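Local coordinates for protein putative mandelate racemase/muconate lactonizing enzyme (Bordetella bronchiseptica, PDB 3DDM) that is of unproven function but belongs to the mandelate racemase/muconate lactonizing enzyme group of the enolase superfamily, at residues T268-R273 with V299-R304; L348-A353 with L368-D373; R187-V192 with Q220-A225. The protein carries 1 engineered substitution. All coordinates share one frame; numbering follows the deposited sequence.

Overall arrangement
The three contacts follow one another along the chain in the order interaction 3, interaction 1, interaction 2. All lie in the enolase C-terminal domain-like region, a barrel of parallel strands wrapped by helices. Interaction 3 joins helices 182-196 and 212-222. Interaction 1 joins helices 263-272 and 287-300 farther round the barrel, the centres of the two interactions about 27 Å apart. Interaction 2 ties two loops that flank strand 359-361, beside the N-terminal domain. Its centre is about 31 Å from that of interaction 1, across the chain's centre, and about 36 Å from that of interaction 3. None touches another. Two contacts thus join neighbouring outer helices, and the third joins two loops near the C-terminal end.

Interaction 1 (T268-R273 with V299-R304); sequences TALAAR and VAAGLR
Arg273 reaches across to the backbone of Ala301, joining the C-terminal ends of two neighbouring outer helices of the barrel, 263-272 and 287-300. Its guanidinium meets Ala301 O end-on with two nitrogens. The NH2 bond is 2.7 Å to Ala301 O, with an N-H...O angle of 153°. The NH1 bond to the same Ala301 O is 3.0 Å and more bent, at 137°. The carbonyl oxygen lies in the guanidinium plane. This double grip should limit rotation of the group. Leu303 lies over one face, with its CD2 3.6 Å from Arg273 NH2. Ala301 CB adds a contact of 3.6 Å to Arg273 NH1. Next to this polar grip is an apolar one: Leu270 CD1 comes 4.1 Å from Leu303 CD1.

Outward from these groups, Leu303 and Leu270 both also pack on Met278 of strand 275-278 and on Val298. The Arg273 chain bends at chi3 (73°), which helps turn its end toward Ala301. A Schellman motif ends helix 287-300, with Gly302 as its positive-phi C-prime residue. The turn is closed by Leu303 N to Val298 O and by Gly302 N to Val299 O, the latter at 3.1 Å.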
loop_
_atom_site.group_PDB
_atom_site.type_symbol
_atom_site.label_atom_id
_atom_site.label_comp_id
_atom_site.label_asym_id
_atom_site.label_seq_id
_atom_site.Cartn_x
_atom_site.Cartn_y
_atom_site.Cartn_z
ATOM N N THR A 268 13.693 -3.872 -15.456
ATOM C CA THR A 268 14.561 -2.742 -15.161
ATOM C C THR A 268 15.801 -3.210 -14.411
ATOM O O THR A 268 16.919 -2.811 -14.736
ATOM C CB THR A 268 13.833 -1.701 -14.304
ATOM O OG1 THR A 268 12.768 -1.127 -15.068
ATOM C CG2 THR A 268 14.795 -0.605 -13.844
ATOM N N ALA A 269 15.594 -4.055 -13.405
ATOM C CA ALA A 269 16.700 -4.582 -12.623
ATOM C C ALA A 269 17.603 -5.392 -13.540
ATOM O O ALA A 269 18.827 -5.279 -13.492
ATOM C CB ALA A 269 16.171 -5.457 -11.499
ATOM N N LEU A 270 16.981 -6.202 -14.388
ATOM C CA LEU A 270 17.699 -7.042 -15.335
ATOM C C LEU A 270 18.478 -6.190 -16.348
ATOM O O LEU A 270 19.626 -6.488 -16.687
ATOM C CB LEU A 270 16.700 -7.937 -16.074
ATOM C CG LEU A 270 17.239 -9.292 -16.529
ATOM C CD1 LEU A 270 17.689 -10.105 -15.315
ATOM C CD2 LEU A 270 16.165 -10.031 -17.302
ATOM N N ALA A 271 17.839 -5.126 -16.823
ATOM C CA ALA A 271 18.444 -4.225 -17.791
ATOM C C ALA A 271 19.742 -3.588 -17.305
ATOM O O ALA A 271 20.602 -3.239 -18.116
ATOM C CB ALA A 271 17.449 -3.130 -18.170
ATOM N N ALA A 272 19.879 -3.433 -15.989
ATOM C CA ALA A 272 21.062 -2.805 -15.403
ATOM C C ALA A 272 22.119 -3.785 -14.911
ATOM O O ALA A 272 23.314 -3.512 -14.998
ATOM C CB ALA A 272 20.642 -1.891 -14.266
ATOM N N ARG A 273 21.684 -4.922 -14.384
ATOM C CA ARG A 273 22.614 -5.924 -13.879
ATOM C C ARG A 273 23.463 -5.387 -12.722
ATOM O O ARG A 273 24.601 -5.819 -12.517
ATOM C CB ARG A 273 23.513 -6.433 -15.016
ATOM C CG ARG A 273 22.740 -6.980 -16.221
ATOM C CD ARG A 273 23.676 -7.309 -17.363
ATOM N NE ARG A 273 24.457 -8.504 -17.079
ATOM C CZ ARG A 273 23.991 -9.741 -17.220
ATOM N NH1 ARG A 273 22.744 -9.940 -17.652
ATOM N NH2 ARG A 273 24.762 -10.779 -16.916
ATOM N N VAL A 299 18.456 -16.494 -14.540
ATOM C CA VAL A 299 19.469 -17.527 -14.715
ATOM C C VAL A 299 20.019 -17.545 -16.140
ATOM O O VAL A 299 21.224 -17.722 -16.346
ATOM C CB VAL A 299 18.912 -18.914 -14.345
ATOM C CG1 VAL A 299 19.878 -19.998 -14.780
ATOM C CG2 VAL A 299 18.692 -18.987 -12.837
ATOM N N ALA A 300 19.145 -17.350 -17.123
ATOM C CA ALA A 300 19.578 -17.320 -18.517
ATOM C C ALA A 300 20.485 -16.107 -18.774
ATOM O O ALA A 300 21.390 -16.158 -19.606
ATOM C CB ALA A 300 18.359 -17.274 -19.447
ATOM N N ALA A 301 20.246 -15.017 -18.054
ATOM C CA ALA A 301 21.045 -13.812 -18.226
ATOM C C ALA A 301 22.398 -13.904 -17.534
ATOM O O ALA A 301 23.114 -12.906 -17.432
ATOM C CB ALA A 301 20.281 -12.608 -17.711
ATOM N N GLY A 302 22.744 -15.091 -17.043
ATOM C CA GLY A 302 24.021 -15.255 -16.375
ATOM C C GLY A 302 24.080 -14.732 -14.953
ATOM O O GLY A 302 25.160 -14.472 -14.430
ATOM N N LEU A 303 22.926 -14.582 -14.313
ATOM C CA LEU A 303 22.880 -14.098 -12.940
ATOM C C LEU A 303 22.321 -15.180 -12.008
ATOM O O LEU A 303 21.739 -16.161 -12.477
ATOM C CB LEU A 303 22.016 -12.845 -12.883
ATOM C CG LEU A 303 22.464 -11.749 -13.856
ATOM C CD1 LEU A 303 21.454 -10.614 -13.849
ATOM C CD2 LEU A 303 23.853 -11.245 -13.463
ATOM N N ARG A 304 22.507 -15.013 -10.700
ATOM C CA ARG A 304 22.013 -15.991 -9.723
ATOM C C ARG A 304 20.591 -15.709 -9.259
ATOM O O ARG A 304 20.214 -14.555 -9.044
ATOM C CB ARG A 304 22.872 -16.016 -8.456
ATOM C CG ARG A 304 24.321 -16.357 -8.628
ATOM C CD ARG A 304 24.996 -16.447 -7.269
ATOM N NE ARG A 304 24.483 -17.562 -6.480
ATOM C CZ ARG A 304 24.950 -17.905 -5.280
ATOM N NH1 ARG A 304 25.940 -17.210 -4.729
ATOM N NH2 ARG A 304 24.443 -18.953 -4.639
#

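Interaction 2 (L348-A353 with L368-D373); sequences LSPALA and LGVTPD
Pro350 and Val370 meet at about a right angle where two loops flanking strand 359-361 come together, at the side of the barrel domain that faces the N-terminal domain. The Pro350 ring comes up to the branch point of Val370: CD is 4.0 Å from Val370 CG2, and both CD and CG of the ring lie 4.1 Å from Val370 CB. Pro350 CG also approaches the backbone, 3.9 Å from Gly369 O. Both methyls of Val370 face the Leu348 carbonyl oxygen from one side. CG1 lies 3.9 Å from Leu348 O and CG2 nearly the same. Chi1 of 63° sets CG1 between the backbone N and the carbonyl carbon and CG2 anti to the N, consistent with both approaches.

Leu348 and Pro372 form the second, more buried pair. Their side chains run at a slant to each other, and one leucine branch does the touching. No hydrogen bond crosses the contact, so the loops are joined here by apolar packing. Leu42 of strand 37-46 touches both Leu348 and Pro372, and Trp54 of strand 52-56 touches Pro372. The pair thus sits against the N-terminal antiparallel sheet. Leu348 CD2 reaches both Pro372 CA and Pro372 CB at 3.6 Å.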
loop_
_atom_site.group_PDB
_atom_site.type_symbol
_atom_site.label_atom_id
_atom_site.label_comp_id
_atom_site.label_asym_id
_atom_site.label_seq_id
_atom_site.Cartn_x
_atom_site.Cartn_y
_atom_site.Cartn_z
ATOM N N LEU A 348 4.920 -26.862 8.837
ATOM C CA LEU A 348 4.422 -26.912 7.469
ATOM C C LEU A 348 5.482 -27.067 6.392
ATOM O O LEU A 348 5.214 -26.791 5.226
ATOM C CB LEU A 348 3.598 -25.663 7.170
ATOM C CG LEU A 348 2.309 -25.500 7.970
ATOM C CD1 LEU A 348 1.768 -24.080 7.828
ATOM C CD2 LEU A 348 1.307 -26.512 7.478
ATOM N N SER A 349 6.682 -27.497 6.758
ATOM C CA SER A 349 7.714 -27.675 5.754
ATOM C C SER A 349 8.489 -28.966 5.951
ATOM O O SER A 349 9.621 -28.955 6.433
ATOM C CB SER A 349 8.665 -26.478 5.747
ATOM O OG SER A 349 9.117 -26.197 7.054
ATOM N N PRO A 350 7.878 -30.104 5.578
ATOM C CA PRO A 350 8.487 -31.432 5.697
ATOM C C PRO A 350 9.764 -31.637 4.901
ATOM O O PRO A 350 10.539 -32.550 5.193
ATOM C CB PRO A 350 7.365 -32.381 5.263
ATOM C CG PRO A 350 6.430 -31.519 4.473
ATOM C CD PRO A 350 6.455 -30.218 5.225
ATOM N N ALA A 351 9.999 -30.798 3.902
ATOM C CA ALA A 351 11.210 -30.936 3.104
ATOM C C ALA A 351 12.434 -30.738 3.992
ATOM O O ALA A 351 13.518 -31.250 3.713
ATOM C CB ALA A 351 11.215 -29.918 1.964
ATOM N N LEU A 352 12.257 -29.994 5.073
ATOM C CA LEU A 352 13.368 -29.735 5.975
ATOM C C LEU A 352 13.855 -30.976 6.698
ATOM O O LEU A 352 15.024 -31.048 7.077
ATOM C CB LEU A 352 12.993 -28.644 6.981
ATOM C CG LEU A 352 13.071 -27.237 6.385
ATOM C CD1 LEU A 352 12.682 -26.181 7.421
ATOM C CD2 LEU A 352 14.487 -27.006 5.887
ATOM N N ALA A 353 12.968 -31.952 6.874
ATOM C CA ALA A 353 13.325 -33.197 7.552
ATOM C C ALA A 353 14.318 -34.029 6.724
ATOM O O ALA A 353 14.859 -35.030 7.204
ATOM C CB ALA A 353 12.069 -34.006 7.861
ATOM N N LEU A 368 2.736 -28.854 -3.480
ATOM C CA LEU A 368 3.693 -28.293 -2.536
ATOM C C LEU A 368 4.336 -29.392 -1.707
ATOM O O LEU A 368 5.388 -29.187 -1.103
ATOM C CB LEU A 368 2.985 -27.314 -1.608
ATOM C CG LEU A 368 2.499 -26.027 -2.255
ATOM C CD1 LEU A 368 1.494 -25.355 -1.349
ATOM C CD2 LEU A 368 3.687 -25.121 -2.521
ATOM N N GLY A 369 3.693 -30.558 -1.679
ATOM C CA GLY A 369 4.209 -31.668 -0.903
ATOM C C GLY A 369 3.703 -31.623 0.532
ATOM O O GLY A 369 4.193 -32.355 1.393
ATOM N N VAL A 370 2.722 -30.766 0.796
ATOM C CA VAL A 370 2.175 -30.651 2.139
ATOM C C VAL A 370 0.759 -30.095 2.137
ATOM O O VAL A 370 0.380 -29.325 1.252
ATOM C CB VAL A 370 3.038 -29.721 3.007
ATOM C CG1 VAL A 370 3.020 -28.317 2.423
ATOM C CG2 VAL A 370 2.527 -29.703 4.429
ATOM N N THR A 371 -0.020 -30.503 3.134
ATOM C CA THR A 371 -1.382 -30.023 3.302
ATOM C C THR A 371 -1.461 -29.558 4.748
ATOM O O THR A 371 -1.205 -30.319 5.672
ATOM C CB THR A 371 -2.428 -31.131 3.089
ATOM O OG1 THR A 371 -2.353 -31.614 1.747
ATOM C CG2 THR A 371 -3.821 -30.591 3.329
ATOM N N PRO A 372 -1.808 -28.294 4.967
ATOM C CA PRO A 372 -1.879 -27.846 6.355
ATOM C C PRO A 372 -2.970 -28.521 7.180
ATOM O O PRO A 372 -3.972 -28.996 6.650
ATOM C CB PRO A 372 -2.110 -26.347 6.211
ATOM C CG PRO A 372 -2.887 -26.256 4.929
ATOM C CD PRO A 372 -2.152 -27.209 4.034
ATOM N N ASP A 373 -2.755 -28.566 8.488
ATOM C CA ASP A 373 -3.726 -29.127 9.416
ATOM C C ASP A 373 -4.202 -27.923 10.227
ATOM O O ASP A 373 -3.702 -27.658 11.320
ATOM C CB ASP A 373 -3.056 -30.147 10.338
ATOM C CG ASP A 373 -4.044 -30.845 11.257
ATOM O OD1 ASP A 373 -5.216 -30.406 11.334
ATOM O OD2 ASP A 373 -3.644 -31.829 11.912
#

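Interaction 3 (R187-V192 with Q220-A225); sequences RNALHV and QRLGPA
Two successive outer helices of the parallel barrel, 182-196 and 212-222, meet here through small and branched apolar side chains. The contact joins the middle of the first helix to the C-terminal end of the second and the short 3-10 turn that follows it. The backbones come close, with Leu190 CA 5.1 Å from Ala225 CA. Small alanine side chains are compatible with such a close approach.

Ala189 points its methyl at the other segment. Its CB lies 3.5 Å from Leu222 CD2, and the CB atoms of Ala189 and Ala225 are 4.1 Å apart. Ala225 CB also packs near the helix backbone, 3.9 Å from Ala189 O. On the more exposed side of these alanines, Leu190 extends its CD2 branch over the turn. That methyl is 3.5 Å from Pro224 CG and 3.6 Å from Ala225 N. It also lies 4.0 Å from Ala225 CB, so one branch spans two successive residues. Chi1 of -57° sets CG of the leucine anti to its carbonyl carbon. CD1 continues the extended chain, while CD2, the branch folded back, meets the proline ring at a slant.

No hydrogen bond passes between the two segments. Within the turn, Ala225 N bonds to Leu222 O, helping hold Ala225 in its place. Just beyond the contact, Arg193 NE bonds to Ala225 O and adds a polar tie from helix 182-196. On its other flank this helix packs on helix 159-169, where Val192 meets Val163. Leu222 continues inward to Leu227 and Met252, in the loops that lead to strands 229-231 and 254-256.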
loop_
_atom_site.group_PDB
_atom_site.type_symbol
_atom_site.label_atom_id
_atom_site.label_comp_id
_atom_site.label_asym_id
_atom_site.label_seq_id
_atom_site.Cartn_x
_atom_site.Cartn_y
_atom_site.Cartn_z
ATOM N N ARG A 187 32.928 -6.587 12.439
ATOM C CA ARG A 187 33.541 -7.492 13.401
ATOM C C ARG A 187 32.867 -8.847 13.235
ATOM O O ARG A 187 33.540 -9.872 13.087
ATOM C CB ARG A 187 33.343 -6.993 14.838
ATOM C CG ARG A 187 34.646 -6.763 15.600
ATOM C CD ARG A 187 34.418 -6.756 17.107
ATOM N NE ARG A 187 33.368 -5.823 17.517
ATOM C CZ ARG A 187 33.440 -4.500 17.392
ATOM N NH1 ARG A 187 34.520 -3.932 16.865
ATOM N NH2 ARG A 187 32.428 -3.744 17.797
ATOM N N ASN A 188 31.532 -8.836 13.255
ATOM C CA ASN A 188 30.736 -10.046 13.095
ATOM C C ASN A 188 31.081 -10.733 11.785
ATOM O O ASN A 188 31.395 -11.920 11.760
ATOM C CB ASN A 188 29.240 -9.723 13.093
ATOM C CG ASN A 188 28.732 -9.281 14.450
ATOM O OD1 ASN A 188 29.370 -9.532 15.479
ATOM N ND2 ASN A 188 27.563 -8.634 14.465
ATOM N N ALA A 189 31.018 -9.972 10.699
ATOM C CA ALA A 189 31.314 -10.497 9.374
ATOM C C ALA A 189 32.624 -11.267 9.344
ATOM O O ALA A 189 32.661 -12.421 8.932
ATOM C CB ALA A 189 31.355 -9.360 8.358
ATOM N N LEU A 190 33.696 -10.624 9.791
ATOM C CA LEU A 190 35.013 -11.243 9.795
ATOM C C LEU A 190 35.132 -12.376 10.813
ATOM O O LEU A 190 35.756 -13.402 10.539
ATOM C CB LEU A 190 36.093 -10.185 10.057
ATOM C CG LEU A 190 36.131 -8.994 9.089
ATOM C CD1 LEU A 190 37.276 -8.082 9.470
ATOM C CD2 LEU A 190 36.292 -9.465 7.649
ATOM N N HIS A 191 34.532 -12.194 11.984
ATOM C CA HIS A 191 34.593 -13.220 13.017
ATOM C C HIS A 191 33.953 -14.525 12.516
ATOM O O HIS A 191 34.559 -15.600 12.581
ATOM C CB HIS A 191 33.890 -12.724 14.285
ATOM C CG HIS A 191 34.016 -13.658 15.448
ATOM N ND1 HIS A 191 35.230 -13.968 16.024
ATOM C CD2 HIS A 191 33.084 -14.375 16.122
ATOM C CE1 HIS A 191 35.041 -14.838 17.002
ATOM N NE2 HIS A 191 33.749 -15.102 17.082
ATOM N N VAL A 192 32.732 -14.425 12.003
ATOM C CA VAL A 192 32.026 -15.588 11.487
ATOM C C VAL A 192 32.773 -16.230 10.321
ATOM O O VAL A 192 32.655 -17.431 10.097
ATOM C CB VAL A 192 30.607 -15.211 11.023
ATOM C CG1 VAL A 192 29.895 -16.428 10.460
ATOM C CG2 VAL A 192 29.825 -14.628 12.183
ATOM N N GLN A 220 33.219 -2.102 1.234
ATOM C CA GLN A 220 34.677 -2.165 1.170
ATOM C C GLN A 220 35.235 -2.896 2.394
ATOM O O GLN A 220 36.038 -3.823 2.267
ATOM C CB GLN A 220 35.257 -0.748 1.126
ATOM C CG GLN A 220 36.231 -0.481 -0.012
ATOM C CD GLN A 220 35.537 -0.276 -1.349
ATOM O OE1 GLN A 220 34.745 0.660 -1.520
ATOM N NE2 GLN A 220 35.837 -1.146 -2.308
ATOM N N ARG A 221 34.802 -2.458 3.575
ATOM C CA ARG A 221 35.224 -3.037 4.844
ATOM C C ARG A 221 34.779 -4.494 5.012
ATOM O O ARG A 221 35.360 -5.233 5.805
ATOM C CB ARG A 221 34.679 -2.192 5.998
ATOM C CG ARG A 221 35.167 -0.749 5.965
ATOM C CD ARG A 221 34.404 0.155 6.925
ATOM N NE ARG A 221 34.639 -0.172 8.329
ATOM C CZ ARG A 221 34.103 0.502 9.342
ATOM N NH1 ARG A 221 33.307 1.536 9.097
ATOM N NH2 ARG A 221 34.362 0.148 10.597
ATOM N N LEU A 222 33.750 -4.907 4.277
ATOM C CA LEU A 222 33.268 -6.281 4.361
ATOM C C LEU A 222 34.064 -7.189 3.431
ATOM O O LEU A 222 34.148 -8.393 3.657
ATOM C CB LEU A 222 31.782 -6.369 3.990
ATOM C CG LEU A 222 30.749 -5.801 4.967
ATOM C CD1 LEU A 222 29.373 -5.907 4.343
ATOM C CD2 LEU A 222 30.795 -6.553 6.284
ATOM N N GLY A 223 34.643 -6.600 2.387
ATOM C CA GLY A 223 35.420 -7.356 1.415
ATOM C C GLY A 223 36.157 -8.571 1.951
ATOM O O GLY A 223 35.994 -9.667 1.422
ATOM N N PRO A 224 36.984 -8.412 2.997
ATOM C CA PRO A 224 37.739 -9.523 3.588
ATOM C C PRO A 224 36.920 -10.715 4.100
ATOM O O PRO A 224 37.471 -11.798 4.320
ATOM C CB PRO A 224 38.545 -8.842 4.695
ATOM C CG PRO A 224 37.736 -7.638 5.025
ATOM C CD PRO A 224 37.317 -7.149 3.673
ATOM N N ALA A 225 35.616 -10.524 4.288
ATOM C CA ALA A 225 34.757 -11.604 4.755
ATOM C C ALA A 225 34.435 -12.544 3.596
ATOM O O ALA A 225 33.896 -13.630 3.798
ATOM C CB ALA A 225 33.480 -11.044 5.338
#